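Local coordinates for protein amicyanin (Paracoccus versutus, PDB 1ID2) that probably shuttles electrons through a type 1 blue copper centre held at one end of a small beta barrel, at residues H54-K59 with E71-D76; Y89-T94 with G101-E106. All blocks are in the same frame, centred on the assembly; numbering follows the deposited sequence.

Contact 1 (H54-K59 with E71-D76); sequences HNVAFK and EMMTKD. With CU (copper (II) ion), chain D.
N55 and M72 meet through side chains that run across each other at a slant, the sulfur of M72 lying against the aliphatic root of the asparagine: SD is 3.6 Å from N55 CB. M72 reaches this place by folding back on itself, bent at both chi2 (-62°) and chi3 (-59°), which carries its methyl CE on past the sulfur to within 3.4 Å of H54 N. The asparagine turns its amide to other partners, OD1 accepting from T94 N and ND2 donating to G70 O, while the sulfur of M72 covers CB and lies over one flat face of the amide, nearly equidistant from OD1 and ND2. M73 comes to the opposite side of the H54-N55 backbone, its chain bent at chi3; its CE lies 4.1 Å from N55 CA and grazes V56 CG2 more loosely.

Between these side chains the two backbones are tied at a single antiparallel bridge, H54 with M73. The bond from M73 N to H54 O is the shorter and straighter, 2.8 Å and 172° at the hydrogen; H54 N donates in return to M73 O, within that carbonyl's plane. Two residues along from H54, a water accepts the N-H of V56.

H54 points its CB away from 71-76, and its ring reaches copper through ND1 at 2.0 Å, while NE2 is hydrogen-bonded to E50 OE2. The chemistry is thus divided: backbone bonds and the two methionines, one on each side, probably steady the main chain at a copper ligand, and the imidazole, held at both nitrogens, is probably restricted in its rotation about CB-CG.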
loop_
_atom_site.group_PDB
_atom_site.type_symbol
_atom_site.label_atom_id
_atom_site.label_comp_id
_atom_site.label_asym_id
_atom_site.label_seq_id
_atom_site.Cartn_x
_atom_site.Cartn_y
_atom_site.Cartn_z
ATOM N N HIS A 54 4.160 1.194 -10.215
ATOM C CA HIS A 54 4.341 1.718 -8.874
ATOM C C HIS A 54 4.117 0.582 -7.887
ATOM O O HIS A 54 3.388 -0.359 -8.194
ATOM C CB HIS A 54 3.353 2.842 -8.610
ATOM C CG HIS A 54 3.557 4.050 -9.488
ATOM N ND1 HIS A 54 4.698 4.811 -9.423
ATOM C CD2 HIS A 54 2.680 4.650 -10.326
ATOM C CE1 HIS A 54 4.491 5.844 -10.216
ATOM N NE2 HIS A 54 3.294 5.798 -10.785
ATOM N N ASN A 55 4.873 0.567 -6.795
ATOM C CA ASN A 55 4.618 -0.399 -5.726
ATOM C C ASN A 55 4.476 0.300 -4.381
ATOM O O ASN A 55 4.320 1.533 -4.333
ATOM C CB ASN A 55 5.716 -1.475 -5.662
ATOM C CG ASN A 55 6.997 -0.979 -5.009
ATOM O OD1 ASN A 55 7.277 0.202 -5.037
ATOM N ND2 ASN A 55 7.823 -1.900 -4.512
ATOM N N VAL A 56 4.306 -0.506 -3.328
ATOM C CA VAL A 56 4.273 -0.010 -1.944
ATOM C C VAL A 56 5.389 -0.707 -1.188
ATOM O O VAL A 56 5.526 -1.927 -1.314
ATOM C CB VAL A 56 2.898 -0.319 -1.267
ATOM C CG1 VAL A 56 2.936 -0.015 0.219
ATOM C CG2 VAL A 56 1.828 0.528 -1.900
ATOM N N ALA A 57 6.300 0.077 -0.599
ATOM C CA ALA A 57 7.452 -0.468 0.124
ATOM C C ALA A 57 7.706 0.208 1.474
ATOM O O ALA A 57 7.251 1.336 1.731
ATOM C CB ALA A 57 8.710 -0.398 -0.750
ATOM N N PHE A 58 8.292 -0.560 2.386
ATOM C CA PHE A 58 8.548 -0.097 3.750
ATOM C C PHE A 58 10.031 -0.355 4.013
ATOM O O PHE A 58 10.570 -1.370 3.574
ATOM C CB PHE A 58 7.693 -0.867 4.785
ATOM C CG PHE A 58 6.169 -0.679 4.635
ATOM C CD1 PHE A 58 5.520 0.387 5.230
ATOM C CD2 PHE A 58 5.403 -1.579 3.906
ATOM C CE1 PHE A 58 4.134 0.565 5.084
ATOM C CE2 PHE A 58 4.023 -1.405 3.764
ATOM C CZ PHE A 58 3.393 -0.339 4.347
ATOM N N LYS A 59 10.718 0.639 4.566
ATOM C CA LYS A 59 12.099 0.471 5.032
ATOM C C LYS A 59 12.135 -0.527 6.202
ATOM O O LYS A 59 11.094 -0.881 6.763
ATOM C CB LYS A 59 12.670 1.813 5.519
ATOM C CG LYS A 59 12.842 2.904 4.462
ATOM C CD LYS A 59 14.139 2.706 3.709
ATOM C CE LYS A 59 14.244 3.608 2.491
ATOM N NZ LYS A 59 15.061 2.942 1.423
ATOM N N GLU A 71 5.062 -6.014 -4.756
ATOM C CA GLU A 71 5.235 -6.198 -6.195
ATOM C C GLU A 71 4.696 -4.990 -6.958
ATOM O O GLU A 71 3.815 -4.277 -6.459
ATOM C CB GLU A 71 4.502 -7.462 -6.644
ATOM C CG GLU A 71 5.281 -8.747 -6.391
ATOM C CD GLU A 71 4.632 -9.971 -7.031
ATOM O OE1 GLU A 71 4.222 -9.909 -8.214
ATOM O OE2 GLU A 71 4.555 -11.014 -6.352
ATOM N N MET A 72 5.274 -4.728 -8.130
ATOM C CA MET A 72 4.866 -3.605 -9.003
ATOM C C MET A 72 3.467 -3.778 -9.623
ATOM O O MET A 72 3.121 -4.873 -10.063
ATOM C CB MET A 72 5.880 -3.423 -10.138
ATOM C CG MET A 72 7.329 -3.249 -9.681
ATOM S SD MET A 72 7.602 -1.787 -8.671
ATOM C CE MET A 72 7.061 -0.625 -9.806
ATOM N N MET A 73 2.642 -2.734 -9.536
ATOM C CA MET A 73 1.340 -2.680 -10.206
ATOM C C MET A 73 1.566 -1.941 -11.501
ATOM O O MET A 73 2.366 -0.994 -11.579
ATOM C CB MET A 73 0.302 -1.878 -9.409
ATOM C CG MET A 73 -0.081 -2.444 -8.055
ATOM S SD MET A 73 -0.855 -1.222 -6.933
ATOM C CE MET A 73 0.539 -0.766 -5.892
ATOM N N THR A 74 0.965 -2.469 -12.550
ATOM C CA THR A 74 0.819 -1.731 -13.776
ATOM C C THR A 74 -0.586 -1.168 -13.737
ATOM O O THR A 74 -1.260 -1.208 -12.682
ATOM C CB THR A 74 1.014 -2.644 -14.991
ATOM O OG1 THR A 74 0.024 -3.678 -14.992
ATOM C CG2 THR A 74 2.383 -3.291 -14.933
ATOM N N LYS A 75 -0.978 -0.546 -14.840
ATOM C CA LYS A 75 -2.200 0.237 -14.907
ATOM C C LYS A 75 -3.432 -0.565 -14.473
ATOM O O LYS A 75 -3.684 -1.658 -14.976
ATOM C CB LYS A 75 -2.384 0.770 -16.334
ATOM C CG LYS A 75 -3.581 1.652 -16.474
ATOM C CD LYS A 75 -3.715 2.133 -17.894
ATOM C CE LYS A 75 -5.003 2.904 -18.094
ATOM N NZ LYS A 75 -5.242 3.850 -16.987
ATOM N N ASP A 76 -4.232 0.046 -13.604
ATOM C CA ASP A 76 -5.406 -0.565 -12.970
ATOM C C ASP A 76 -5.198 -1.928 -12.356
ATOM O O ASP A 76 -6.125 -2.736 -12.293
ATOM C CB ASP A 76 -6.597 -0.616 -13.927
ATOM C CG ASP A 76 -6.994 0.746 -14.409
ATOM O OD1 ASP A 76 -7.032 0.895 -15.648
ATOM O OD2 ASP A 76 -7.174 1.670 -13.561
HETATM CU CU CU D . 6.305 4.787 -8.200
HETATM O O HOH W 1 3.280 -3.163 -4.345
#

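Contact 2 (Y89-T94 with G101-E106). With CU (copper (II) ion), chain D.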
loop_
_atom_site.group_PDB
_atom_site.type_symbol
_atom_site.label_atom_id
_atom_site.label_comp_id
_atom_site.label_asym_id
_atom_site.label_seq_id
_atom_site.Cartn_x
_atom_site.Cartn_y
_atom_site.Cartn_z
ATOM N N TYR A 89 2.790 4.103 9.739
ATOM C CA TYR A 89 3.586 3.332 8.795
ATOM C C TYR A 89 3.773 4.166 7.541
ATOM O O TYR A 89 2.806 4.599 6.936
ATOM C CB TYR A 89 2.868 2.027 8.441
ATOM C CG TYR A 89 2.462 1.210 9.641
ATOM C CD1 TYR A 89 3.286 0.207 10.116
ATOM C CD2 TYR A 89 1.307 1.508 10.363
ATOM C CE1 TYR A 89 3.004 -0.472 11.276
ATOM C CE2 TYR A 89 1.015 0.832 11.541
ATOM C CZ TYR A 89 1.884 -0.157 11.993
ATOM O OH TYR A 89 1.691 -0.799 13.196
ATOM N N ASP A 90 5.018 4.529 7.280
ATOM C CA ASP A 90 5.424 5.233 6.066
ATOM C C ASP A 90 5.729 4.223 4.991
ATOM O O ASP A 90 6.509 3.302 5.228
ATOM C CB ASP A 90 6.718 6.017 6.292
ATOM C CG ASP A 90 6.648 6.916 7.477
ATOM O OD1 ASP A 90 7.312 6.597 8.501
ATOM O OD2 ASP A 90 5.934 7.940 7.349
ATOM N N TYR A 91 5.323 4.525 3.764
ATOM C CA TYR A 91 5.762 3.723 2.638
ATOM C C TYR A 91 6.233 4.672 1.561
ATOM O O TYR A 91 5.989 5.878 1.632
ATOM C CB TYR A 91 4.633 2.824 2.113
ATOM C CG TYR A 91 3.383 3.573 1.718
ATOM C CD1 TYR A 91 3.176 3.974 0.403
ATOM C CD2 TYR A 91 2.428 3.927 2.674
ATOM C CE1 TYR A 91 2.067 4.721 0.051
ATOM C CE2 TYR A 91 1.315 4.668 2.328
ATOM C CZ TYR A 91 1.152 5.068 1.006
ATOM O OH TYR A 91 0.034 5.770 0.644
ATOM N N PHE A 92 6.878 4.101 0.555
ATOM C CA PHE A 92 7.375 4.845 -0.574
ATOM C C PHE A 92 7.360 3.869 -1.748
ATOM O O PHE A 92 7.063 2.683 -1.581
ATOM C CB PHE A 92 8.809 5.357 -0.284
ATOM C CG PHE A 92 9.792 4.258 0.022
ATOM C CD1 PHE A 92 9.812 3.661 1.276
ATOM C CD2 PHE A 92 10.604 3.731 -0.976
ATOM C CE1 PHE A 92 10.601 2.553 1.523
ATOM C CE2 PHE A 92 11.406 2.613 -0.727
ATOM C CZ PHE A 92 11.391 2.020 0.540
ATOM N N CYS A 93 7.615 4.385 -2.941
ATOM C CA CYS A 93 7.604 3.579 -4.141
ATOM C C CYS A 93 9.049 3.323 -4.471
ATOM O O CYS A 93 9.855 4.240 -4.454
ATOM C CB CYS A 93 6.907 4.338 -5.276
ATOM S SG CYS A 93 6.980 3.453 -6.810
ATOM N N THR A 94 9.400 2.056 -4.589
ATOM C CA THR A 94 10.785 1.628 -4.617
ATOM C C THR A 94 11.620 2.324 -5.690
ATOM O O THR A 94 12.702 2.818 -5.408
ATOM C CB THR A 94 10.864 0.092 -4.803
ATOM O OG1 THR A 94 10.310 -0.545 -3.650
ATOM C CG2 THR A 94 12.308 -0.367 -4.987
ATOM N N GLY A 101 3.922 7.990 1.354
ATOM C CA GLY A 101 2.633 8.210 1.997
ATOM C C GLY A 101 2.686 7.583 3.375
ATOM O O GLY A 101 3.703 6.969 3.752
ATOM N N LYS A 102 1.567 7.627 4.089
ATOM C CA LYS A 102 1.507 6.937 5.356
ATOM C C LYS A 102 0.137 6.421 5.744
ATOM O O LYS A 102 -0.901 6.986 5.361
ATOM C CB LYS A 102 2.078 7.821 6.458
ATOM C CG LYS A 102 1.118 8.778 7.088
ATOM C CD LYS A 102 1.361 8.825 8.598
ATOM C CE LYS A 102 2.458 9.811 8.998
ATOM N NZ LYS A 102 3.807 9.546 8.415
ATOM N N VAL A 103 0.156 5.320 6.487
ATOM C CA VAL A 103 -1.043 4.728 7.054
ATOM C C VAL A 103 -0.985 4.839 8.576
ATOM O O VAL A 103 -0.020 4.421 9.204
ATOM C CB VAL A 103 -1.190 3.231 6.634
ATOM C CG1 VAL A 103 -2.559 2.683 7.065
ATOM C CG2 VAL A 103 -1.041 3.100 5.123
ATOM N N ILE A 104 -2.015 5.450 9.141
ATOM C CA ILE A 104 -2.177 5.544 10.574
ATOM C C ILE A 104 -3.194 4.513 11.012
ATOM O O ILE A 104 -4.330 4.504 10.534
ATOM C CB ILE A 104 -2.676 6.931 10.969
ATOM C CG1 ILE A 104 -1.692 7.982 10.458
ATOM C CG2 ILE A 104 -2.893 7.012 12.489
ATOM C CD1 ILE A 104 -2.380 9.212 10.055
ATOM N N VAL A 105 -2.727 3.564 11.808
ATOM C CA VAL A 105 -3.562 2.496 12.317
ATOM C C VAL A 105 -3.830 2.733 13.794
ATOM O O VAL A 105 -2.908 2.943 14.586
ATOM C CB VAL A 105 -2.888 1.122 12.133
ATOM C CG1 VAL A 105 -3.871 0.035 12.436
ATOM C CG2 VAL A 105 -2.405 0.957 10.708
ATOM N N GLU A 106 -5.086 2.635 14.178
ATOM C CA GLU A 106 -5.443 2.805 15.567
ATOM C C GLU A 106 -6.475 1.769 16.017
ATOM O O GLU A 106 -7.335 2.085 16.864
ATOM C CB GLU A 106 -5.946 4.228 15.772
ATOM C CG GLU A 106 -6.603 4.827 14.560
ATOM C CD GLU A 106 -7.368 6.077 14.894
ATOM O OE1 GLU A 106 -6.720 7.107 15.218
ATOM O OE2 GLU A 106 -8.620 6.007 14.862
ATOM O OXT GLU A 106 -6.359 0.610 15.573
HETATM CU CU CU D . 6.305 4.787 -8.200
HETATM O O HOH W 2 -1.649 6.845 2.355
#
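Y91 has its CG wedged between its backbone N and carbonyl carbon (chi1 56°), a torsion that swings the phenol across the neighbouring strand, over G101. K102 starts in the same way (chi1 86°) and then bends repeatedly until its amine meets D90. The setting is an antiparallel beta hairpin, 87-92 with 100-105, whose connecting loop carries copper ligands, as in other cupredoxins. Y89 with V103 and Y91 with G101 are hydrogen-bonded pairs, each closed by two N-H to O bonds, V103 N to Y89 O being 2.8 Å; D90 with K102 is the non-hydrogen-bonded pair between them.

On the face bearing the tyrosines, G101 CA sits 4.0 Å from the centroid of the Y91 ring and 25° off its normal, a CH-pi contact. The Y89 ring takes V103 O at its edge, and its CE2 packs 3.5 Å from V105 CG2. On the other face D90 and K102 run side by side, joined by a salt bridge of 2.9 Å between OD2 and NZ. Beyond the paired residues, C93 SG binds copper. The Y91 hydroxyl donates to water 2, with 2.6 Å from OH to the water oxygen, and that water donates in turn to K102 O.

Overall arrangement
The two contacts lie in series along the chain, their centres about 13 Å apart, and both touch the same copper. Contact 1 supplies H54 and contact 2 supplies C93; H96 and M99, from the loop between the strands of contact 2, complete the metal site. The contacts also meet directly. Residues 54-59 run beside 89-94, with probable hydrogen bonds of 2.9 Å from A57 N to F92 O and from T94 N to N55 OD1, the latter next to the ligand C93. Further from the metal, F58 CD1 packs 3.1 Å from D90 O. Segment 54-59, which carries H54, is thus bonded on one side to 71-76 and on another to the strand and loop that carry C93.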